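Local coordinates for protein histidine acid phosphatase (Bifidobacterium longum subsp. infantis, PDB 6RXD) that probably removes phosphate groups from inositol polyphosphates such as phytate, and from 2,3-bisphosphoglycerate, as a histidine acid phosphatase of the MINPP subfamily, at residues 75-80 with 246-251. Numbering follows the deposited sequence. Where two conformers were deposited one is given.
Sequences EAIKAE and SQIFTE. With ZN (zinc ion), chain C.
Ile77 lays its two branches over the backbone of Gln247 and Ile248, joining the first turns of helix 75-95 to the linker between helices 235-245 and 251-258 in a peripheral helical region of this branch 2 histidine phosphatase, the contact's centre lying about 34 Å from the centre of the chain. Its CG2, anti to the backbone N, reaches the carbonyl group of Ile248, with CG2 3.5 Å from Ile248 O. The longer branch diverges from it, and CD1 of Ile77 comes to rest 3.6 Å from Gln247 O. No hydrogen bond crosses between the segments; the interface is small, about 114 Å², and the side chains themselves meet where CG2 of Ile77 lies 4.1 Å from CG2 of Ile248.

That methyl of Ile248 is shared, since it also sits 3.6 Å above the plane of the Phe249 ring, over the ring centre. Phe249 in turn belongs to an aromatic cluster with Phe72, Phe253 and, edge-to-face, Phe81 of helix 75-95. Backbone hydrogen bonds between Ile248 and Lys73 and between Thr250 and Gly71 tie the linker to the residues leading into that helix, while Gln247 turns its amide away, NE2 bonding to Tyr333 O and Leu244 O.

On the helix itself, Lys78 NZ forms a salt bridge with Glu75 OE2 at 2.8 Å, approaching from above the carboxylate plane. The linker ends at Thr250, whose OG1 accepts a hydrogen bond from Phe253 N, as the N-cap of helix 251-258. Immediately afterwards Glu251, bent at chi2 (-64°), binds a zinc ion together with His242, its OE2 lying 2.2 Å from the metal.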
loop_
_atom_site.group_PDB
_atom_site.type_symbol
_atom_site.label_atom_id
_atom_site.label_comp_id
_atom_site.label_asym_id
_atom_site.label_seq_id
_atom_site.Cartn_x
_atom_site.Cartn_y
_atom_site.Cartn_z
ATOM N N GLU A 75 34.012 1.586 19.247
ATOM C CA GLU A 75 34.556 1.671 17.896
ATOM C C GLU A 75 33.865 0.692 16.964
ATOM O O GLU A 75 33.585 1.016 15.807
ATOM C CB GLU A 75 36.062 1.390 17.913
ATOM C CG GLU A 75 36.894 2.540 18.434
ATOM C CD GLU A 75 36.979 3.679 17.443
ATOM O OE1 GLU A 75 37.157 3.405 16.237
ATOM O OE2 GLU A 75 36.867 4.848 17.868
ATOM N N ALA A 76 33.603 -0.517 17.451
ATOM C CA ALA A 76 32.878 -1.495 16.646
ATOM C C ALA A 76 31.454 -1.032 16.337
ATOM O O ALA A 76 30.968 -1.216 15.227
ATOM C CB ALA A 76 32.863 -2.869 17.335
ATOM N N ILE A 77 30.785 -0.442 17.323
ATOM C CA ILE A 77 29.426 0.077 17.120
ATOM C C ILE A 77 29.398 1.234 16.107
ATOM O O ILE A 77 28.510 1.300 15.244
ATOM C CB ILE A 77 28.812 0.477 18.485
ATOM C CG1 ILE A 77 28.391 -0.793 19.238
ATOM C CG2 ILE A 77 27.631 1.427 18.314
ATOM C CD1 ILE A 77 27.997 -0.549 20.706
ATOM N N LYS A 78 30.377 2.131 16.202
ATOM C CA LYS A 78 30.537 3.217 15.237
ATOM C C LYS A 78 30.663 2.650 13.836
ATOM O O LYS A 78 29.926 3.027 12.925
ATOM C CB LYS A 78 31.816 4.004 15.536
ATOM C CG LYS A 78 32.086 5.151 14.571
ATOM C CD LYS A 78 33.540 5.621 14.601
ATOM C CE LYS A 78 34.083 5.710 16.009
ATOM N NZ LYS A 78 35.410 6.402 16.056
ATOM N N ALA A 79 31.621 1.743 13.657
ATOM C CA ALA A 79 31.862 1.184 12.331
ATOM C C ALA A 79 30.630 0.497 11.761
ATOM O O ALA A 79 30.344 0.612 10.571
ATOM C CB ALA A 79 33.058 0.217 12.368
ATOM N N GLU A 80 29.901 -0.217 12.612
ATOM C CA GLU A 80 28.734 -0.958 12.135
ATOM C C GLU A 80 27.604 -0.017 11.733
ATOM O O GLU A 80 26.951 -0.241 10.700
ATOM C CB GLU A 80 28.248 -1.993 13.162
ATOM C CG GLU A 80 26.981 -2.744 12.753
ATOM C CD GLU A 80 27.218 -3.786 11.669
ATOM O OE1 GLU A 80 28.388 -4.024 11.290
ATOM O OE2 GLU A 80 26.228 -4.384 11.197
ATOM N N SER A 246 20.135 4.251 22.545
ATOM C CA SER A 246 21.174 4.005 23.546
ATOM C C SER A 246 22.005 2.758 23.242
ATOM O O SER A 246 23.034 2.540 23.867
ATOM C CB SER A 246 20.587 3.929 24.958
ATOM O OG SER A 246 19.752 2.800 25.090
ATOM N N GLN A 247 21.563 1.957 22.267
ATOM C CA GLN A 247 22.336 0.814 21.780
ATOM C C GLN A 247 23.550 1.281 21.017
ATOM O O GLN A 247 24.517 0.538 20.841
ATOM C CB GLN A 247 21.520 0.011 20.770
ATOM C CG GLN A 247 20.281 -0.626 21.286
ATOM C CD GLN A 247 19.585 -1.399 20.195
ATOM O OE1 GLN A 247 19.853 -2.585 19.993
ATOM N NE2 GLN A 247 18.710 -0.726 19.463
ATOM N N ILE A 248 23.470 2.505 20.510
ATOM C CA ILE A 248 24.462 3.013 19.577
ATOM C C ILE A 248 25.232 4.183 20.174
ATOM O O ILE A 248 26.460 4.252 20.075
ATOM C CB ILE A 248 23.764 3.476 18.279
ATOM C CG1 ILE A 248 23.078 2.287 17.602
ATOM C CG2 ILE A 248 24.754 4.142 17.329
ATOM C CD1 ILE A 248 21.822 2.683 16.806
ATOM N N PHE A 249 24.513 5.105 20.807
ATOM C CA PHE A 249 25.106 6.366 21.232
ATOM C C PHE A 249 25.207 6.443 22.743
ATOM O O PHE A 249 24.391 5.853 23.459
ATOM C CB PHE A 249 24.260 7.549 20.745
ATOM C CG PHE A 249 24.124 7.627 19.247
ATOM C CD1 PHE A 249 25.139 8.179 18.472
ATOM C CD2 PHE A 249 22.980 7.146 18.616
ATOM C CE1 PHE A 249 25.015 8.245 17.086
ATOM C CE2 PHE A 249 22.841 7.209 17.228
ATOM C CZ PHE A 249 23.857 7.764 16.464
ATOM N N THR A 250 26.194 7.193 23.233
ATOM C CA THR A 250 26.372 7.344 24.679
ATOM C C THR A 250 25.287 8.196 25.313
ATOM O O THR A 250 24.648 9.004 24.645
ATOM C CB THR A 250 27.726 7.992 25.038
ATOM O OG1 THR A 250 27.750 9.353 24.574
ATOM C CG2 THR A 250 28.876 7.213 24.425
ATOM N N GLU A 251 25.102 8.022 26.616
ATOM C CA GLU A 251 24.148 8.831 27.369
ATOM C C GLU A 251 24.466 10.302 27.250
ATOM O O GLU A 251 23.580 11.139 27.069
ATOM C CB GLU A 251 24.192 8.433 28.843
ATOM C CG GLU A 251 23.684 7.043 29.126
ATOM C CD GLU A 251 22.219 6.872 28.795
ATOM O OE1 GLU A 251 21.461 7.873 28.739
ATOM O OE2 GLU A 251 21.835 5.711 28.596
HETATM ZN ZN ZN C . 19.642 5.496 28.666
#